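Local structure of peptidase S9 prolyl oligopeptidase catalytic domain-containing protein (Pyrococcus horikoshii, 4HXF) at residues K56-A61 and I73-F78; L26-L31 and N43-E48; A61-I66 and R107-N112; I66-K71 and Q113-L118. The protein probably hydrolyses peptides as a serine protease of the prolyl oligopeptidase family, assembled into a self-compartmentalizing hexamer. All blocks are in the same frame, centred on the assembly; numbering follows the deposited sequence. Where two conformers were deposited one is given.

Interaction 1 of 4, residues K56-A61 and I73-F78; sequences KFIEDA and IAFMRF
Ala61 and Arg77 bring the backbones within 4.8 Å of each other, CA to CA, whereas the strand segments 56-59 and 73-77 stay 9.6 Å apart at their axes and run 39° from parallel. The gap between the strands is filled by side chains. Ile58 lays its CG2 methyl over one face of the Phe75 ring, 3.8 Å from the ring centroid, a CH-pi contact; chi1 (-54°) sets CG2 there, anti to the backbone N. The other branch ends in CD1, which meets CG2 of Ile73 tip to tip, and Ala61 CB rests against Phe75 CD2. The contact illustrates how a beta-propeller is held together: strand 54-59 closes one four-stranded antiparallel blade, strand 72-77 belongs to the next, and the blades pack through their side chains. Arg77 adds a polar clamp. Its extended chain runs past Asp60 to grip the carbonyl oxygen of Glu59 side-on, NE at 3.1 Å and NH2 at 2.8 Å from Glu59 O, which lies in the guanidinium plane. Phe75 CE2 stands over the centre of one guanidinium face, and Arg77 also makes a cation-pi contact with Trp88. A leucine in place of Arg77 would probably leave Glu59 O without its two N-H donors and the bend at Asp60 less firmly tied to the neighbouring blade. Glu59 OE2 takes the backbone N-H of Asp60 and a bond from Thr44, and its OE1 accepts from Lys99 N of a second subunit. A water donates to Asp60 O and accepts from Phe78 N, each at 2.8 Å.

Interaction 2 of 4, residues L26-L31 and N43-E48; sequences LVAYVL and NTIVIE
Tyr29 faces Val46 in an antiparallel beta hairpin, strands 26-35 and 40-49, that forms the two central strands of a four-stranded propeller blade. Six backbone hydrogen bonds join the segments, two at each of the pairs Val27-Glu48, Tyr29-Val46 and Leu31-Thr44, and between them Ala28-Ile47 and Val30-Ile45 are non-hydrogen-bonded pairs. The Tyr29 side chain shows how one face of such a sheet is knitted. From CB, which leaves on the face shared with Val46 and Glu48, chi1 of 56° sets CG between the backbone N and the carbonyl carbon, and the ring leans toward the partner strand. CD1 passes near Val46 O; on the other side CE2 lies 3.7 Å from Val46 CB, which sits over one ring face in a CH-pi contact. CE1 touches the CG of Glu48. CZ meets the same Val46 CB, and Tyr29 OH ends 3.4 Å from Val46 CG1. There OH donates to Glu48 OE2, which lies in the ring plane with its carboxylate turned 58° from the ring; the modelled 2.4 Å between Tyr29 OH and Glu48 OE2 is so short that its exact length is doubtful. Arg55 forms a salt bridge to this oxygen, and Tyr338 bonds the tyrosine hydroxyl. Val46 also spreads its CG2 against Leu31 CB at 4.1 Å. Beside the Leu31-Thr44 pair, a water donates to Leu31 O at 3.0 Å and to Thr44 OG1 at 2.8 Å, the latter also bonded to Glu59 OE2.

Interaction 3 of 4, residues A61-I66 and R107-N112; sequences ASMPRI and RSIEWN
A bend at chi2 of Arg65 (-69°) turns its chain across to Ile109, whose own chi1 of 47° holds CG1 between the backbone N and the carbonyl carbon, a position from which it meets CG of Arg65 and the tip of Met63. The bend carries NE of Arg65 to 3.0 Å from Ile109 O, a hydrogen bond in which the oxygen lies somewhat out of the guanidinium plane. NH1 folds back to its own chain and donates to Pro64 O at 2.8 Å, while also pairing with Asp19 in a salt bridge. NH2 donates to a water 3.0 Å away, and that water donates in turn to Ile109 O, giving the carbonyl a second partner. Strands 62-66 and 107-111 are the first strands of neighbouring propeller blades; in this fold such strands line the central channel, and here the segments run nearly parallel, their axes 7.4 Å apart. At the start of segment 107-112 Arg107 and Ser108 both face Val121 of strand 117-124, a classic beta bulge. The indole of Trp111 reaches back the other way: NE1 donates to Arg65 O at 2.9 Å, the oxygen in the ring plane but the N-H arriving from above the carbonyl plane. CD1 of Trp111 lies alongside Arg65 CB. Met63 crosses Ile109 obliquely, and its CE presses on Ile109 CG1 at 3.4 Å, closer than carbon atoms usually pack; Met76 of strand 72-77 touches both side chains.

Interaction 4 of 4, residues I66-K71 and Q113-L118; sequences ISPDGK and QDSRRL
The carboxylate of Asp69 presents one face to Ser115, whose OG stands 3.2 Å from Asp69 CG and whose CB stands 3.4 Å from Asp69 OD2. Lys71 N reaches OD1 from the opposite face, donating from 47° out of the carboxylate plane, and Ser67 OG donates to the same oxygen at 2.6 Å, nearly along its C-O axis. OD1 thus gathers two donors from its own loop while the serine of the other loop covers the plane. Ser115 OG is not hydrogen-bonded to OD1; it accepts the backbone N-H of Asp69 at 3.0 Å. The Pro68 ring packs beside it, its CD 3.3 Å from Ser115 OG and its CB near Gln113 O. Both loops join the first and second strands of adjacent propeller blades, and each is built on an aspartate. Ser67-Gly70 is a type I beta turn, Asp69 OD1 and Lys71 N form an Asx turn overlapping its end, and Asp114 makes another with Arg116 N. A leucine at Asp69 would probably leave the Ser67 hydroxyl and Lys71 N-H without their shared acceptor, and the Asx turn without its closing bond. On the second loop the guanidinium of Arg117 is met at its edge by Asp114, NE at 2.9 Å from Asp114 OD2 in a salt bridge. Ser115 O accepts from NZ of Lys72, the first residue of strand 72-77, and Arg116 NH2 bonds Asp337 O of a third subunit.

In the fold
The four contacts show a propeller built blade by blade. Interaction 2 pairs the two central strands of one blade; interaction 1 packs that blade on the next, and interactions 3 and 4 join the second blade to the third, through inner strands and through loops. Interactions 1 and 2, with centres 9 Å apart, meet where Glu59 OE2 approaches Thr44 OG1 at 2.5 Å; each side chain lies about 4 Å from bound magnesium, and both contacts touch a second subunit. Interaction 3 shares Ala61 with interaction 1 and Ile66 with interaction 4. The inhibitor pocket, with Ser466 and His578, belongs to the hydrolase domain and draws no residue from them.

Interaction 1 of 4, residues K56-A61 and I73-F78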
# COMPACT_ATOMS: atom_id res chain seq x y z
N LYS A 56 -20.47 10.79 -29.95
CA LYS A 56 -20.46 10.16 -28.67
C LYS A 56 -19.19 9.38 -28.48
O LYS A 56 -18.41 9.21 -29.44
CB LYS A 56 -21.78 9.34 -28.52
CG LYS A 56 -22.13 8.22 -29.46
CD LYS A 56 -23.68 7.86 -29.23
CE LYS A 56 -24.31 7.22 -30.49
NZ LYS A 56 -25.74 6.69 -30.31
N PHE A 57 -18.93 9.00 -27.23
CA PHE A 57 -17.60 8.54 -26.84
C PHE A 57 -17.59 7.32 -25.98
O PHE A 57 -18.52 7.10 -25.17
CB PHE A 57 -16.96 9.63 -25.95
CG PHE A 57 -17.02 11.02 -26.55
CD1 PHE A 57 -17.92 11.92 -26.02
CD2 PHE A 57 -16.29 11.32 -27.68
CE1 PHE A 57 -18.06 13.20 -26.59
CE2 PHE A 57 -16.42 12.58 -28.24
CZ PHE A 57 -17.32 13.53 -27.70
N ILE A 58 -16.55 6.54 -26.16
CA ILE A 58 -16.26 5.44 -25.26
C ILE A 58 -14.83 5.68 -24.83
O ILE A 58 -13.85 5.53 -25.58
CB ILE A 58 -16.40 4.00 -25.91
CG1 ILE A 58 -17.76 3.82 -26.55
CG2 ILE A 58 -16.08 3.00 -24.79
CD1 ILE A 58 -17.91 2.50 -27.37
N GLU A 59 -14.67 6.04 -23.58
CA GLU A 59 -13.39 6.49 -23.07
C GLU A 59 -12.46 5.34 -22.64
O GLU A 59 -12.93 4.26 -22.26
CB GLU A 59 -13.70 7.52 -22.00
CG GLU A 59 -12.54 8.21 -21.41
CD GLU A 59 -11.66 8.98 -22.36
OE1 GLU A 59 -11.46 10.17 -22.07
OE2 GLU A 59 -11.16 8.39 -23.33
N ASP A 60 -11.15 5.55 -22.78
CA ASP A 60 -10.07 4.58 -22.49
C ASP A 60 -10.31 3.20 -23.13
O ASP A 60 -10.46 2.13 -22.44
CB ASP A 60 -9.88 4.51 -21.01
CG ASP A 60 -9.39 5.79 -20.49
OD1 ASP A 60 -8.45 6.33 -21.12
OD2 ASP A 60 -9.89 6.25 -19.46
N ALA A 61 -10.49 3.21 -24.45
CA ALA A 61 -10.92 2.06 -25.24
C ALA A 61 -10.39 2.13 -26.61
O ALA A 61 -10.09 3.25 -27.13
CB ALA A 61 -12.49 1.99 -25.31
N ILE A 73 -21.77 -2.26 -30.22
CA ILE A 73 -20.35 -2.11 -30.49
C ILE A 73 -19.57 -2.88 -29.44
O ILE A 73 -19.79 -2.74 -28.19
CB ILE A 73 -19.93 -0.64 -30.59
CG1 ILE A 73 -18.50 -0.47 -30.96
CG2 ILE A 73 -20.29 0.12 -29.31
CD1 ILE A 73 -18.29 1.02 -31.45
N ALA A 74 -18.65 -3.73 -29.94
CA ALA A 74 -17.67 -4.39 -29.10
C ALA A 74 -16.41 -3.53 -29.11
O ALA A 74 -16.11 -2.84 -30.08
CB ALA A 74 -17.36 -5.80 -29.57
N PHE A 75 -15.69 -3.61 -28.02
CA PHE A 75 -14.42 -2.95 -27.88
C PHE A 75 -13.56 -3.51 -26.86
O PHE A 75 -14.04 -4.32 -26.05
CB PHE A 75 -14.64 -1.43 -27.62
CG PHE A 75 -15.35 -1.08 -26.33
CD1 PHE A 75 -16.73 -1.03 -26.27
CD2 PHE A 75 -14.64 -0.83 -25.16
CE1 PHE A 75 -17.37 -0.70 -25.07
CE2 PHE A 75 -15.28 -0.54 -23.99
CZ PHE A 75 -16.64 -0.45 -23.93
N MET A 76 -12.27 -3.12 -26.85
CA MET A 76 -11.32 -3.54 -25.85
C MET A 76 -10.89 -2.41 -24.94
O MET A 76 -10.71 -1.25 -25.41
CB MET A 76 -10.07 -4.12 -26.57
CG MET A 76 -10.41 -5.23 -27.55
SD MET A 76 -10.01 -6.84 -26.85
CE MET A 76 -8.47 -6.65 -26.00
N ARG A 77 -10.59 -2.77 -23.69
CA ARG A 77 -9.91 -1.90 -22.75
C ARG A 77 -8.72 -2.70 -22.18
O ARG A 77 -8.77 -3.91 -22.13
CB ARG A 77 -10.78 -1.49 -21.59
CG ARG A 77 -11.96 -0.63 -21.88
CD ARG A 77 -12.36 0.25 -20.64
NE ARG A 77 -13.15 1.37 -21.10
CZ ARG A 77 -14.47 1.45 -21.06
NH1 ARG A 77 -15.24 0.47 -20.53
NH2 ARG A 77 -15.04 2.51 -21.49
N PHE A 78 -7.71 -2.02 -21.66
CA PHE A 78 -6.39 -2.67 -21.35
C PHE A 78 -5.94 -2.13 -20.02
O PHE A 78 -6.80 -1.82 -19.21
CB PHE A 78 -5.34 -2.35 -22.43
CG PHE A 78 -5.65 -2.91 -23.85
CD1 PHE A 78 -6.32 -2.14 -24.82
CD2 PHE A 78 -5.21 -4.20 -24.24
CE1 PHE A 78 -6.55 -2.65 -26.09
CE2 PHE A 78 -5.45 -4.70 -25.52
CZ PHE A 78 -6.14 -3.93 -26.44
O HOH W 1 -8.01 0.73 -22.29

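Interaction 2 of 4, residues L26-L31 and N43-E48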
# COMPACT_ATOMS: atom_id res chain seq x y z
N LEU A 26 -23.71 5.10 -39.03
CA LEU A 26 -22.68 5.37 -37.98
C LEU A 26 -21.22 5.15 -38.49
O LEU A 26 -20.99 4.28 -39.36
CB LEU A 26 -22.88 4.48 -36.76
CG LEU A 26 -24.20 4.71 -35.99
CD1 LEU A 26 -24.44 3.53 -35.02
CD2 LEU A 26 -24.23 6.07 -35.30
N VAL A 27 -20.30 5.96 -37.96
CA VAL A 27 -18.88 5.79 -38.13
C VAL A 27 -18.27 5.70 -36.75
O VAL A 27 -18.72 6.47 -35.86
CB VAL A 27 -18.40 6.99 -38.91
CG1 VAL A 27 -16.91 6.92 -39.23
CG2 VAL A 27 -19.19 6.98 -40.22
N ALA A 28 -17.31 4.80 -36.53
CA ALA A 28 -16.55 4.78 -35.28
C ALA A 28 -15.10 4.82 -35.66
O ALA A 28 -14.68 4.39 -36.74
CB ALA A 28 -16.82 3.55 -34.43
N TYR A 29 -14.30 5.41 -34.76
CA TYR A 29 -12.85 5.45 -34.95
C TYR A 29 -12.19 5.71 -33.64
O TYR A 29 -12.90 6.02 -32.62
CB TYR A 29 -12.45 6.52 -36.03
CG TYR A 29 -12.92 7.92 -35.78
CD1 TYR A 29 -14.15 8.33 -36.23
CD2 TYR A 29 -12.20 8.78 -34.96
CE1 TYR A 29 -14.63 9.60 -35.95
CE2 TYR A 29 -12.65 10.08 -34.73
CZ TYR A 29 -13.89 10.47 -35.20
OH TYR A 29 -14.41 11.71 -34.99
N VAL A 30 -10.86 5.63 -33.54
CA VAL A 30 -10.11 5.80 -32.31
C VAL A 30 -9.32 7.11 -32.40
O VAL A 30 -8.70 7.36 -33.43
CB VAL A 30 -9.08 4.66 -31.98
CG1 VAL A 30 -8.38 4.90 -30.70
CG2 VAL A 30 -9.88 3.33 -32.01
N LEU A 31 -9.50 7.91 -31.40
CA LEU A 31 -8.75 9.20 -31.21
C LEU A 31 -7.66 8.92 -30.16
O LEU A 31 -8.00 8.52 -29.02
CB LEU A 31 -9.70 10.27 -30.71
CG LEU A 31 -9.05 11.55 -30.17
CD1 LEU A 31 -8.30 12.29 -31.27
CD2 LEU A 31 -10.17 12.47 -29.62
N ASN A 43 -6.48 6.60 -25.50
CA ASN A 43 -7.31 6.17 -26.56
C ASN A 43 -8.80 6.38 -26.19
O ASN A 43 -9.21 6.05 -25.07
CB ASN A 43 -7.17 4.69 -26.92
CG ASN A 43 -5.78 4.33 -27.32
OD1 ASN A 43 -5.14 3.47 -26.67
ND2 ASN A 43 -5.33 4.91 -28.31
N THR A 44 -9.51 7.01 -27.10
CA THR A 44 -10.97 7.27 -27.04
C THR A 44 -11.64 6.86 -28.28
O THR A 44 -11.23 7.25 -29.38
CB THR A 44 -11.25 8.78 -26.76
OG1 THR A 44 -10.49 9.24 -25.61
CG2 THR A 44 -12.79 9.07 -26.49
N ILE A 45 -12.67 6.02 -28.16
CA ILE A 45 -13.46 5.72 -29.35
C ILE A 45 -14.48 6.82 -29.54
O ILE A 45 -15.19 7.23 -28.59
CB ILE A 45 -14.16 4.32 -29.21
CG1 ILE A 45 -13.14 3.20 -29.19
CG2 ILE A 45 -15.21 4.14 -30.29
CD1 ILE A 45 -13.73 1.84 -28.69
N VAL A 46 -14.60 7.30 -30.77
CA VAL A 46 -15.58 8.32 -31.13
C VAL A 46 -16.55 7.68 -32.08
O VAL A 46 -16.16 6.97 -33.02
CB VAL A 46 -14.89 9.55 -31.79
CG1 VAL A 46 -15.97 10.63 -32.13
CG2 VAL A 46 -13.77 10.06 -30.86
N ILE A 47 -17.82 7.88 -31.84
CA ILE A 47 -18.90 7.37 -32.71
C ILE A 47 -19.63 8.55 -33.23
O ILE A 47 -20.15 9.42 -32.47
CB ILE A 47 -19.88 6.48 -31.91
CG1 ILE A 47 -19.06 5.26 -31.29
CG2 ILE A 47 -21.05 6.02 -32.77
CD1 ILE A 47 -19.62 4.77 -30.01
N GLU A 48 -19.61 8.67 -34.55
CA GLU A 48 -20.32 9.78 -35.21
C GLU A 48 -21.52 9.34 -35.94
O GLU A 48 -21.52 8.29 -36.63
CB GLU A 48 -19.49 10.52 -36.20
CG GLU A 48 -18.29 10.98 -35.53
CD GLU A 48 -17.68 12.19 -36.18
OE1 GLU A 48 -18.19 12.81 -37.16
OE2 GLU A 48 -16.59 12.44 -35.67
O HOH W 2 -7.81 9.88 -26.31

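Interaction 3 of 4, residues A61-I66 and R107-N112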
# COMPACT_ATOMS: atom_id res chain seq x y z
N ALA A 61 -10.49 3.21 -24.45
CA ALA A 61 -10.92 2.06 -25.24
C ALA A 61 -10.39 2.13 -26.61
O ALA A 61 -10.09 3.25 -27.13
CB ALA A 61 -12.49 1.99 -25.31
N SER A 62 -10.30 0.99 -27.27
CA SER A 62 -9.94 0.89 -28.64
C SER A 62 -10.54 -0.36 -29.26
O SER A 62 -11.36 -1.01 -28.63
CB SER A 62 -8.40 0.92 -28.71
OG SER A 62 -7.79 -0.23 -28.21
N MET A 63 -10.12 -0.66 -30.49
CA MET A 63 -10.65 -1.78 -31.25
C MET A 63 -12.15 -1.74 -31.35
O MET A 63 -12.82 -2.77 -31.11
CB MET A 63 -10.14 -3.08 -30.62
CG MET A 63 -8.58 -3.19 -30.62
SD MET A 63 -8.07 -4.92 -30.30
CE MET A 63 -9.22 -5.78 -31.32
N PRO A 64 -12.76 -0.61 -31.84
CA PRO A 64 -14.19 -0.58 -32.04
C PRO A 64 -14.63 -1.57 -33.14
O PRO A 64 -14.05 -1.62 -34.23
CB PRO A 64 -14.48 0.85 -32.52
CG PRO A 64 -13.17 1.29 -33.19
CD PRO A 64 -12.13 0.62 -32.34
N ARG A 65 -15.67 -2.38 -32.83
CA ARG A 65 -16.22 -3.27 -33.86
C ARG A 65 -17.67 -3.16 -33.80
O ARG A 65 -18.33 -3.53 -32.75
CB ARG A 65 -15.84 -4.74 -33.52
CG ARG A 65 -14.28 -4.93 -33.41
CD ARG A 65 -13.67 -4.79 -34.83
NE ARG A 65 -12.23 -5.05 -34.78
CZ ARG A 65 -11.26 -4.11 -34.61
NH1 ARG A 65 -11.56 -2.79 -34.53
NH2 ARG A 65 -9.98 -4.45 -34.61
N ILE A 66 -18.30 -2.55 -34.78
CA ILE A 66 -19.72 -2.40 -34.81
C ILE A 66 -20.44 -3.68 -35.25
O ILE A 66 -20.09 -4.31 -36.26
CB ILE A 66 -20.14 -1.23 -35.74
CG1 ILE A 66 -19.39 0.04 -35.27
CG2 ILE A 66 -21.68 -1.10 -35.81
CD1 ILE A 66 -19.60 1.23 -36.29
N ARG A 107 -5.35 -10.54 -29.83
CA ARG A 107 -4.85 -9.66 -30.87
C ARG A 107 -5.96 -9.11 -31.78
O ARG A 107 -5.78 -8.11 -32.50
CB ARG A 107 -3.79 -10.33 -31.73
CG ARG A 107 -2.49 -10.68 -30.97
CD ARG A 107 -1.33 -11.10 -31.88
NE ARG A 107 -0.10 -11.31 -31.06
CZ ARG A 107 0.73 -12.39 -31.12
NH1 ARG A 107 0.44 -13.39 -31.91
NH2 ARG A 107 1.86 -12.44 -30.36
N SER A 108 -7.08 -9.83 -31.91
CA SER A 108 -8.13 -9.43 -32.88
C SER A 108 -9.48 -9.85 -32.35
O SER A 108 -9.58 -10.91 -31.76
CB SER A 108 -8.02 -9.95 -34.31
OG SER A 108 -8.03 -11.40 -34.50
N ILE A 109 -10.50 -9.06 -32.70
CA ILE A 109 -11.91 -9.41 -32.46
C ILE A 109 -12.73 -9.08 -33.69
O ILE A 109 -12.52 -8.04 -34.28
CB ILE A 109 -12.60 -8.77 -31.19
CG1 ILE A 109 -12.30 -7.26 -31.08
CG2 ILE A 109 -12.05 -9.49 -29.91
CD1 ILE A 109 -13.16 -6.59 -30.00
N GLU A 110 -13.64 -9.95 -34.07
CA GLU A 110 -14.52 -9.76 -35.23
C GLU A 110 -15.89 -10.34 -34.99
O GLU A 110 -16.01 -11.55 -34.58
CB GLU A 110 -13.90 -10.51 -36.50
CG GLU A 110 -14.66 -10.45 -37.76
CD GLU A 110 -14.25 -11.45 -38.95
OE1 GLU A 110 -13.46 -12.30 -38.83
OE2 GLU A 110 -14.89 -11.34 -39.98
N TRP A 111 -16.95 -9.58 -35.32
CA TRP A 111 -18.31 -10.17 -35.24
C TRP A 111 -18.60 -11.16 -36.27
O TRP A 111 -18.30 -10.96 -37.48
CB TRP A 111 -19.34 -9.06 -35.39
CG TRP A 111 -19.44 -8.13 -34.24
CD1 TRP A 111 -18.95 -6.86 -34.15
CD2 TRP A 111 -20.16 -8.39 -32.99
NE1 TRP A 111 -19.31 -6.29 -32.93
CE2 TRP A 111 -20.09 -7.16 -32.23
CE3 TRP A 111 -20.83 -9.47 -32.48
CZ2 TRP A 111 -20.64 -7.04 -30.95
CZ3 TRP A 111 -21.42 -9.34 -31.21
CH2 TRP A 111 -21.36 -8.17 -30.46
N ASN A 112 -19.34 -12.20 -35.88
CA ASN A 112 -20.11 -13.04 -36.79
C ASN A 112 -21.27 -12.22 -37.34
O ASN A 112 -21.77 -11.25 -36.70
CB ASN A 112 -20.57 -14.24 -36.01
CG ASN A 112 -21.30 -15.31 -36.87
OD1 ASN A 112 -22.53 -15.26 -37.05
ND2 ASN A 112 -20.51 -16.21 -37.46
O HOH W 3 -9.58 -7.29 -35.39

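Interaction 4 of 4, residues I66-K71 and Q113-L118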
# COMPACT_ATOMS: atom_id res chain seq x y z
N ILE A 66 -18.30 -2.55 -34.78
CA ILE A 66 -19.72 -2.40 -34.81
C ILE A 66 -20.44 -3.68 -35.25
O ILE A 66 -20.09 -4.31 -36.26
CB ILE A 66 -20.14 -1.23 -35.74
CG1 ILE A 66 -19.39 0.04 -35.27
CG2 ILE A 66 -21.68 -1.10 -35.81
CD1 ILE A 66 -19.60 1.23 -36.29
N SER A 67 -21.46 -4.11 -34.53
CA SER A 67 -22.13 -5.37 -34.92
C SER A 67 -22.84 -5.20 -36.30
O SER A 67 -23.27 -4.10 -36.67
CB SER A 67 -23.14 -5.81 -33.85
OG SER A 67 -24.24 -4.86 -33.81
N PRO A 68 -22.97 -6.31 -37.05
CA PRO A 68 -23.56 -6.26 -38.39
C PRO A 68 -24.93 -5.61 -38.40
O PRO A 68 -25.24 -4.87 -39.38
CB PRO A 68 -23.62 -7.74 -38.79
CG PRO A 68 -22.42 -8.27 -38.18
CD PRO A 68 -22.24 -7.58 -36.82
N ASP A 69 -25.73 -5.82 -37.34
CA ASP A 69 -27.08 -5.28 -37.22
C ASP A 69 -27.12 -3.81 -36.83
O ASP A 69 -28.18 -3.21 -36.79
CB ASP A 69 -28.02 -6.19 -36.37
CG ASP A 69 -27.58 -6.21 -34.86
OD1 ASP A 69 -26.63 -5.44 -34.49
OD2 ASP A 69 -28.24 -6.99 -34.13
N GLY A 70 -25.97 -3.22 -36.59
CA GLY A 70 -25.80 -1.87 -36.12
C GLY A 70 -26.28 -1.49 -34.75
O GLY A 70 -26.37 -0.31 -34.46
N LYS A 71 -26.57 -2.49 -33.92
CA LYS A 71 -27.18 -2.28 -32.62
C LYS A 71 -26.17 -2.16 -31.51
O LYS A 71 -26.51 -1.61 -30.47
CB LYS A 71 -28.13 -3.38 -32.30
CG LYS A 71 -29.37 -3.37 -33.22
CD LYS A 71 -30.40 -4.33 -32.71
CE LYS A 71 -31.64 -4.23 -33.63
NZ LYS A 71 -31.97 -5.62 -34.09
N GLN A 113 -21.74 -12.67 -38.49
CA GLN A 113 -22.93 -12.11 -39.14
C GLN A 113 -24.18 -12.10 -38.24
O GLN A 113 -25.10 -11.31 -38.47
CB GLN A 113 -23.18 -12.92 -40.43
CG GLN A 113 -23.68 -14.36 -40.19
CD GLN A 113 -23.72 -15.24 -41.51
OE1 GLN A 113 -23.60 -14.71 -42.65
NE2 GLN A 113 -23.90 -16.54 -41.34
N ASP A 114 -24.25 -12.96 -37.22
CA ASP A 114 -25.38 -12.99 -36.28
C ASP A 114 -25.46 -11.90 -35.23
O ASP A 114 -26.43 -11.84 -34.47
CB ASP A 114 -25.45 -14.36 -35.60
CG ASP A 114 -24.28 -14.67 -34.64
OD1 ASP A 114 -23.43 -13.83 -34.27
OD2 ASP A 114 -24.23 -15.85 -34.25
N SER A 115 -24.43 -11.04 -35.18
CA SER A 115 -24.36 -9.98 -34.15
C SER A 115 -24.46 -10.51 -32.72
O SER A 115 -24.88 -9.79 -31.81
CB SER A 115 -25.38 -8.89 -34.38
OG SER A 115 -25.30 -8.27 -35.70
N ARG A 116 -23.98 -11.72 -32.56
CA ARG A 116 -23.99 -12.42 -31.23
C ARG A 116 -22.64 -12.97 -30.88
O ARG A 116 -22.12 -12.74 -29.79
CB ARG A 116 -25.04 -13.51 -31.22
CG ARG A 116 -25.03 -14.24 -29.88
CD ARG A 116 -26.23 -15.13 -29.70
NE ARG A 116 -26.09 -15.79 -28.35
CZ ARG A 116 -26.99 -16.55 -27.77
NH1 ARG A 116 -28.14 -16.78 -28.34
NH2 ARG A 116 -26.75 -17.14 -26.58
N ARG A 117 -21.96 -13.67 -31.79
CA ARG A 117 -20.69 -14.22 -31.54
C ARG A 117 -19.53 -13.36 -32.06
O ARG A 117 -19.68 -12.67 -33.08
CB ARG A 117 -20.57 -15.63 -32.18
CG ARG A 117 -21.43 -16.71 -31.54
CD ARG A 117 -21.40 -17.97 -32.40
NE ARG A 117 -22.13 -17.74 -33.63
CZ ARG A 117 -22.10 -18.54 -34.71
NH1 ARG A 117 -21.38 -19.63 -34.70
NH2 ARG A 117 -22.88 -18.33 -35.74
N LEU A 118 -18.46 -13.37 -31.29
CA LEU A 118 -17.18 -12.75 -31.68
C LEU A 118 -16.22 -13.90 -31.98
O LEU A 118 -16.25 -14.96 -31.36
CB LEU A 118 -16.57 -11.90 -30.57
CG LEU A 118 -17.33 -10.67 -30.28
CD1 LEU A 118 -16.71 -9.95 -29.04
CD2 LEU A 118 -17.18 -9.64 -31.47